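PDB 3MR7: Adenylate/guanylate cyclase/hydrolase, alpha/beta fold family from Ruegeria pomeroyi, which probably acts as an adenylate cyclase through this catalytic domain, the first part of a longer protein that also carries an alpha/beta-hydrolase family region. Local coordinates for residues R72-I77 and I98-G103; A121-I126 and I165-W170. All coordinates share one frame; numbering follows the deposited sequence.

Contact 1. Residues R72-I77 and I98-G103; sequences RCALEI and IGINIG
Ala-74 is where helix 67-84 meets strand 96-107, its methyl group resting on the side chains of Ile-98 and Ile-100. Going along the helix, Cys-73 turns along the sheet to the companion helix 27-47 and touches Ile-45. Ala-74 directs its methyl at the strand. Its CB lies 3.9 Å from Ile-100 CD1, the far end of a fully extended side chain (chi2 180°), and 4.0 Å from Ile-98 CG2. Ile-98 CD1 approaches the same methyl, also at 4.0 Å from Ala-74 CB. Ile-98 can offer two branches because CG1 lies opposite the carbonyl carbon (chi1 -62°) while CG2 takes the place opposite the backbone N. Leu-75 points away from the strand and reaches Val-146 and Trp-170 instead. One turn after Ala-74, Ile-77 again faces the sheet, but more loosely: its CG2 stays 4.5 Å from Ile-98 CD1, and the side chain also packs on Leu-40 and Ala-44 of helix 27-47. No hydrogen bond crosses; the join is buried, purely apolar, and extended by Ile-132 of the neighbouring parallel strand. Helix 67-84 is the connection of a beta-alpha-beta crossover from strand 59-64 to strand 96-107, the second half of the ferredoxin-like beta-alpha-beta-beta-alpha-beta core of class III nucleotide cyclase catalytic domains.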
loop_
_atom_site.group_PDB
_atom_site.type_symbol
_atom_site.label_atom_id
_atom_site.label_comp_id
_atom_site.label_asym_id
_atom_site.label_seq_id
_atom_site.Cartn_x
_atom_site.Cartn_y
_atom_site.Cartn_z
ATOM N N ARG A 72 7.393 15.174 -14.509
ATOM C CA ARG A 72 6.407 16.202 -14.833
ATOM C C ARG A 72 5.077 15.541 -15.122
ATOM O O ARG A 72 4.001 16.092 -14.853
ATOM C CB ARG A 72 6.825 17.008 -16.049
ATOM C CG ARG A 72 8.053 17.857 -15.811
ATOM C CD ARG A 72 8.624 18.298 -17.148
ATOM N NE ARG A 72 9.645 19.329 -17.026
ATOM C CZ ARG A 72 10.118 20.014 -18.062
ATOM N NH1 ARG A 72 9.655 19.778 -19.285
ATOM N NH2 ARG A 72 11.047 20.942 -17.880
ATOM N N CYS A 73 5.151 14.350 -15.679
ATOM C CA CYS A 73 3.939 13.626 -15.981
ATOM C C CYS A 73 3.181 13.308 -14.685
ATOM O O CYS A 73 1.980 13.568 -14.589
ATOM C CB CYS A 73 4.282 12.379 -16.783
ATOM S SG CYS A 73 2.938 11.299 -17.139
ATOM N N ALA A 74 3.883 12.779 -13.686
ATOM C CA ALA A 74 3.270 12.479 -12.373
ATOM C C ALA A 74 2.791 13.739 -11.650
ATOM O O ALA A 74 1.763 13.747 -10.981
ATOM C CB ALA A 74 4.254 11.692 -11.463
ATOM N N LEU A 75 3.567 14.797 -11.750
ATOM C CA LEU A 75 3.173 16.017 -11.108
ATOM C C LEU A 75 1.910 16.560 -11.788
ATOM O O LEU A 75 1.028 17.075 -11.120
ATOM C CB LEU A 75 4.328 17.005 -11.160
ATOM C CG LEU A 75 5.383 16.764 -10.088
ATOM C CD1 LEU A 75 6.590 17.617 -10.373
ATOM C CD2 LEU A 75 4.826 17.092 -8.712
ATOM N N GLU A 76 1.838 16.417 -13.114
ATOM C CA GLU A 76 0.710 16.881 -13.922
ATOM C C GLU A 76 -0.558 16.176 -13.504
ATOM O O GLU A 76 -1.597 16.804 -13.248
ATOM C CB GLU A 76 0.955 16.601 -15.400
ATOM C CG GLU A 76 -0.032 17.291 -16.332
ATOM C CD GLU A 76 0.092 16.857 -17.815
ATOM O OE1 GLU A 76 1.194 16.429 -18.245
ATOM O OE2 GLU A 76 -0.923 16.957 -18.555
ATOM N N ILE A 77 -0.456 14.854 -13.454
ATOM C CA ILE A 77 -1.510 14.005 -12.948
ATOM C C ILE A 77 -1.967 14.307 -11.504
ATOM O O ILE A 77 -3.143 14.541 -11.273
ATOM C CB ILE A 77 -1.076 12.545 -13.044
ATOM C CG1 ILE A 77 -0.826 12.194 -14.507
ATOM C CG2 ILE A 77 -2.139 11.620 -12.421
ATOM C CD1 ILE A 77 -0.397 10.769 -14.727
ATOM N N ILE A 98 1.967 7.166 -6.655
ATOM C CA ILE A 98 2.900 7.038 -7.774
ATOM C C ILE A 98 4.314 6.897 -7.316
ATOM O O ILE A 98 4.746 7.603 -6.428
ATOM C CB ILE A 98 2.817 8.218 -8.741
ATOM C CG1 ILE A 98 1.420 8.285 -9.366
ATOM C CG2 ILE A 98 3.884 8.089 -9.818
ATOM C CD1 ILE A 98 1.111 9.579 -10.061
ATOM N N GLY A 99 5.012 5.940 -7.912
ATOM C CA GLY A 99 6.438 5.744 -7.708
ATOM C C GLY A 99 7.204 5.868 -9.019
ATOM O O GLY A 99 6.717 5.558 -10.097
ATOM N N ILE A 100 8.421 6.354 -8.936
ATOM C CA ILE A 100 9.232 6.542 -10.124
ATOM C C ILE A 100 10.638 6.144 -9.763
ATOM O O ILE A 100 11.096 6.496 -8.705
ATOM C CB ILE A 100 9.244 8.003 -10.544
ATOM C CG1 ILE A 100 7.827 8.446 -10.869
ATOM C CG2 ILE A 100 10.141 8.185 -11.747
ATOM C CD1 ILE A 100 7.734 9.855 -11.279
ATOM N N ASN A 101 11.320 5.398 -10.621
ATOM C CA ASN A 101 12.695 5.002 -10.342
ATOM C C ASN A 101 13.506 5.001 -11.631
ATOM O O ASN A 101 12.962 5.238 -12.696
ATOM C CB ASN A 101 12.723 3.633 -9.672
ATOM C CG ASN A 101 14.128 3.176 -9.341
ATOM O OD1 ASN A 101 14.977 3.979 -8.962
ATOM N ND2 ASN A 101 14.384 1.883 -9.487
ATOM N N ILE A 102 14.802 4.739 -11.536
ATOM C CA ILE A 102 15.638 4.603 -12.720
ATOM C C ILE A 102 16.608 3.415 -12.624
ATOM O O ILE A 102 17.000 2.997 -11.533
ATOM C CB ILE A 102 16.351 5.914 -13.008
ATOM C CG1 ILE A 102 15.422 6.834 -13.778
ATOM C CG2 ILE A 102 17.598 5.694 -13.825
ATOM C CD1 ILE A 102 15.835 8.270 -13.681
ATOM N N GLY A 103 16.961 2.834 -13.761
ATOM C CA GLY A 103 17.906 1.736 -13.751
ATOM C C GLY A 103 18.198 1.213 -15.139
ATOM O O GLY A 103 17.544 1.608 -16.100
#

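Contact 2. Residues A121-I126 and I165-W170; sequences ARLEAI and IRVWQW
The side chains of Leu-123 and Val-167 run alongside each other in opposite directions, the Leu-123 CD1 methyl lying 3.5 Å from Val-167 CG2. The bond from the leucine backbone does not aim at the strand; it is the outer part of the side chain that turns to it, chi1 of -97° and chi2 of 28° together bringing CD1 to the valine. Its other methyl, CD2, packs against the backbone of Ile-100. Val-167 does aim at the helix and divides its two methyls between two partners. With CG1 opposite the backbone N (chi1 170°), CG2 is given to Leu-123, while CG1 meets the end of Ile-126, 4.2 Å from its CD1. The other branch of Ile-126, CG2, lies over one face of the Arg-122 guanidinium, toward its rim, 3.3 Å above the plane. Nothing polar bridges the two segments, and all three touching residues are buried. Arg-122 NH2 and Ile-126 O instead form hydrogen bonds with Ile-126 O and Arg-122 NH2 of the second subunit, so this helix end belongs to the dimer interface as well. Helix 115-126 thus rests on strand 161-170 with Ser-135 of strand 132-135 against Leu-123 and Gln-156 of strand 151-158 against both Ile-126 and Val-167. Trp-170 packs on helix 67-84, on the opposite face of the sheet, with Gly-99 of strand 96-107 between the two helices.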
loop_
_atom_site.group_PDB
_atom_site.type_symbol
_atom_site.label_atom_id
_atom_site.label_comp_id
_atom_site.label_asym_id
_atom_site.label_seq_id
_atom_site.Cartn_x
_atom_site.Cartn_y
_atom_site.Cartn_z
ATOM N N ALA A 121 7.766 -0.021 -8.455
ATOM C CA ALA A 121 6.525 -0.600 -7.960
ATOM C C ALA A 121 6.393 -0.429 -6.460
ATOM O O ALA A 121 5.329 -0.067 -5.957
ATOM C CB ALA A 121 6.501 -2.068 -8.302
ATOM N N ARG A 122 7.479 -0.718 -5.748
ATOM C CA ARG A 122 7.520 -0.568 -4.301
ATOM C C ARG A 122 7.334 0.898 -3.892
ATOM O O ARG A 122 6.615 1.205 -2.941
ATOM C CB ARG A 122 8.830 -1.127 -3.762
ATOM C CG ARG A 122 8.873 -1.228 -2.268
ATOM C CD ARG A 122 7.658 -1.963 -1.760
ATOM N NE ARG A 122 7.637 -1.797 -0.328
ATOM C CZ ARG A 122 6.665 -2.166 0.481
ATOM N NH1 ARG A 122 5.559 -2.728 0.001
ATOM N NH2 ARG A 122 6.812 -1.940 1.783
ATOM N N LEU A 123 7.965 1.807 -4.628
ATOM C CA LEU A 123 7.809 3.225 -4.354
ATOM C C LEU A 123 6.354 3.636 -4.448
ATOM O O LEU A 123 5.865 4.395 -3.619
ATOM C CB LEU A 123 8.695 4.046 -5.286
ATOM C CG LEU A 123 10.056 4.479 -4.694
ATOM C CD1 LEU A 123 10.547 3.497 -3.643
ATOM C CD2 LEU A 123 11.117 4.688 -5.770
ATOM N N GLU A 124 5.656 3.116 -5.452
ATOM C CA GLU A 124 4.234 3.369 -5.605
ATOM C C GLU A 124 3.514 2.896 -4.336
ATOM O O GLU A 124 2.745 3.606 -3.728
ATOM C CB GLU A 124 3.722 2.665 -6.870
ATOM C CG GLU A 124 2.190 2.574 -7.005
ATOM C CD GLU A 124 1.564 1.479 -6.126
ATOM O OE1 GLU A 124 1.810 0.259 -6.351
ATOM O OE2 GLU A 124 0.810 1.847 -5.200
ATOM N N ALA A 125 3.811 1.694 -3.907
ATOM C CA ALA A 125 3.073 1.092 -2.817
ATOM C C ALA A 125 3.254 1.817 -1.485
ATOM O O ALA A 125 2.332 1.886 -0.692
ATOM C CB ALA A 125 3.463 -0.372 -2.684
ATOM N N ILE A 126 4.436 2.347 -1.217
ATOM C CA ILE A 126 4.630 3.044 0.046
ATOM C C ILE A 126 4.324 4.531 -0.073
ATOM O O ILE A 126 4.206 5.202 0.933
ATOM C CB ILE A 126 6.053 2.917 0.540
ATOM C CG1 ILE A 126 6.937 3.795 -0.362
ATOM C CG2 ILE A 126 6.456 1.406 0.662
ATOM C CD1 ILE A 126 8.375 3.618 -0.188
ATOM N N ILE A 165 16.747 1.490 -0.443
ATOM C CA ILE A 165 16.792 2.667 -1.296
ATOM C C ILE A 165 16.363 3.883 -0.502
ATOM O O ILE A 165 15.475 3.789 0.326
ATOM C CB ILE A 165 15.853 2.498 -2.523
ATOM C CG1 ILE A 165 16.558 1.709 -3.613
ATOM C CG2 ILE A 165 15.466 3.819 -3.110
ATOM C CD1 ILE A 165 16.562 0.262 -3.401
ATOM N N ARG A 166 17.004 5.022 -0.749
ATOM C CA ARG A 166 16.620 6.273 -0.121
ATOM C C ARG A 166 15.495 6.871 -0.960
ATOM O O ARG A 166 15.625 7.035 -2.161
ATOM C CB ARG A 166 17.822 7.222 0.021
ATOM C CG ARG A 166 17.471 8.631 0.513
ATOM C CD ARG A 166 18.633 9.345 1.280
ATOM N NE ARG A 166 18.534 9.188 2.739
ATOM C CZ ARG A 166 19.309 8.385 3.460
ATOM N NH1 ARG A 166 20.265 7.683 2.865
ATOM N NH2 ARG A 166 19.143 8.289 4.774
ATOM N N VAL A 167 14.382 7.172 -0.307
ATOM C CA VAL A 167 13.162 7.566 -0.976
ATOM C C VAL A 167 12.772 9.008 -0.655
ATOM O O VAL A 167 12.738 9.427 0.509
ATOM C CB VAL A 167 12.031 6.579 -0.581
ATOM C CG1 VAL A 167 10.678 7.053 -1.046
ATOM C CG2 VAL A 167 12.352 5.182 -1.131
ATOM N N TRP A 168 12.489 9.765 -1.705
ATOM C CA TRP A 168 12.080 11.153 -1.566
ATOM C C TRP A 168 10.628 11.244 -1.961
ATOM O O TRP A 168 10.173 10.555 -2.887
ATOM C CB TRP A 168 12.900 12.024 -2.498
ATOM C CG TRP A 168 14.337 12.020 -2.150
ATOM C CD1 TRP A 168 15.249 11.047 -2.430
ATOM C CD2 TRP A 168 15.036 13.039 -1.447
ATOM N NE1 TRP A 168 16.475 11.395 -1.943
ATOM C CE2 TRP A 168 16.375 12.615 -1.332
ATOM C CE3 TRP A 168 14.663 14.285 -0.913
ATOM C CZ2 TRP A 168 17.350 13.386 -0.687
ATOM C CZ3 TRP A 168 15.623 15.047 -0.283
ATOM C CH2 TRP A 168 16.954 14.597 -0.164
ATOM N N GLN A 169 9.903 12.109 -1.273
ATOM C CA GLN A 169 8.474 12.235 -1.496
ATOM C C GLN A 169 7.994 13.660 -1.641
ATOM O O GLN A 169 8.447 14.577 -0.965
ATOM C CB GLN A 169 7.694 11.576 -0.357
ATOM C CG GLN A 169 6.190 11.560 -0.571
ATOM C CD GLN A 169 5.472 10.883 0.558
ATOM O OE1 GLN A 169 5.423 11.410 1.669
ATOM N NE2 GLN A 169 4.917 9.700 0.296
ATOM N N TRP A 170 7.030 13.828 -2.521
ATOM C CA TRP A 170 6.366 15.086 -2.680
ATOM C C TRP A 170 4.894 14.873 -2.424
ATOM O O TRP A 170 4.298 13.905 -2.900
ATOM C CB TRP A 170 6.570 15.570 -4.098
ATOM C CG TRP A 170 5.694 16.702 -4.456
ATOM C CD1 TRP A 170 5.964 18.036 -4.320
ATOM C CD2 TRP A 170 4.400 16.612 -5.029
ATOM N NE1 TRP A 170 4.907 18.779 -4.771
ATOM C CE2 TRP A 170 3.933 17.928 -5.215
ATOM C CE3 TRP A 170 3.592 15.544 -5.422
ATOM C CZ2 TRP A 170 2.704 18.199 -5.761
ATOM C CZ3 TRP A 170 2.389 15.810 -5.947
ATOM C CH2 TRP A 170 1.944 17.129 -6.117
#

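Overall arrangement
From the N terminus, strand 4-15, helix 27-47 and the hairpin 51-64 come before either contact. Contact 1 then closes a 20-residue connection by bringing strand 96-107 back against helix 67-84. Contact 2 opens only afterwards and closes a longer one, 38 residues that include strands 132-135 and 151-158. The two therefore follow in series, neither nested nor crossed, with centres about 11 Å apart. Strand 96-107 links them: its isoleucines face helix 67-84, while Gly-99 receives Leu-123 and Glu-124 of helix 115-126. The end of strand 161-170 reaches back to helix 67-84, so the last strand touches the helices of both contacts, and both contacts use strands of the same mixed sheet.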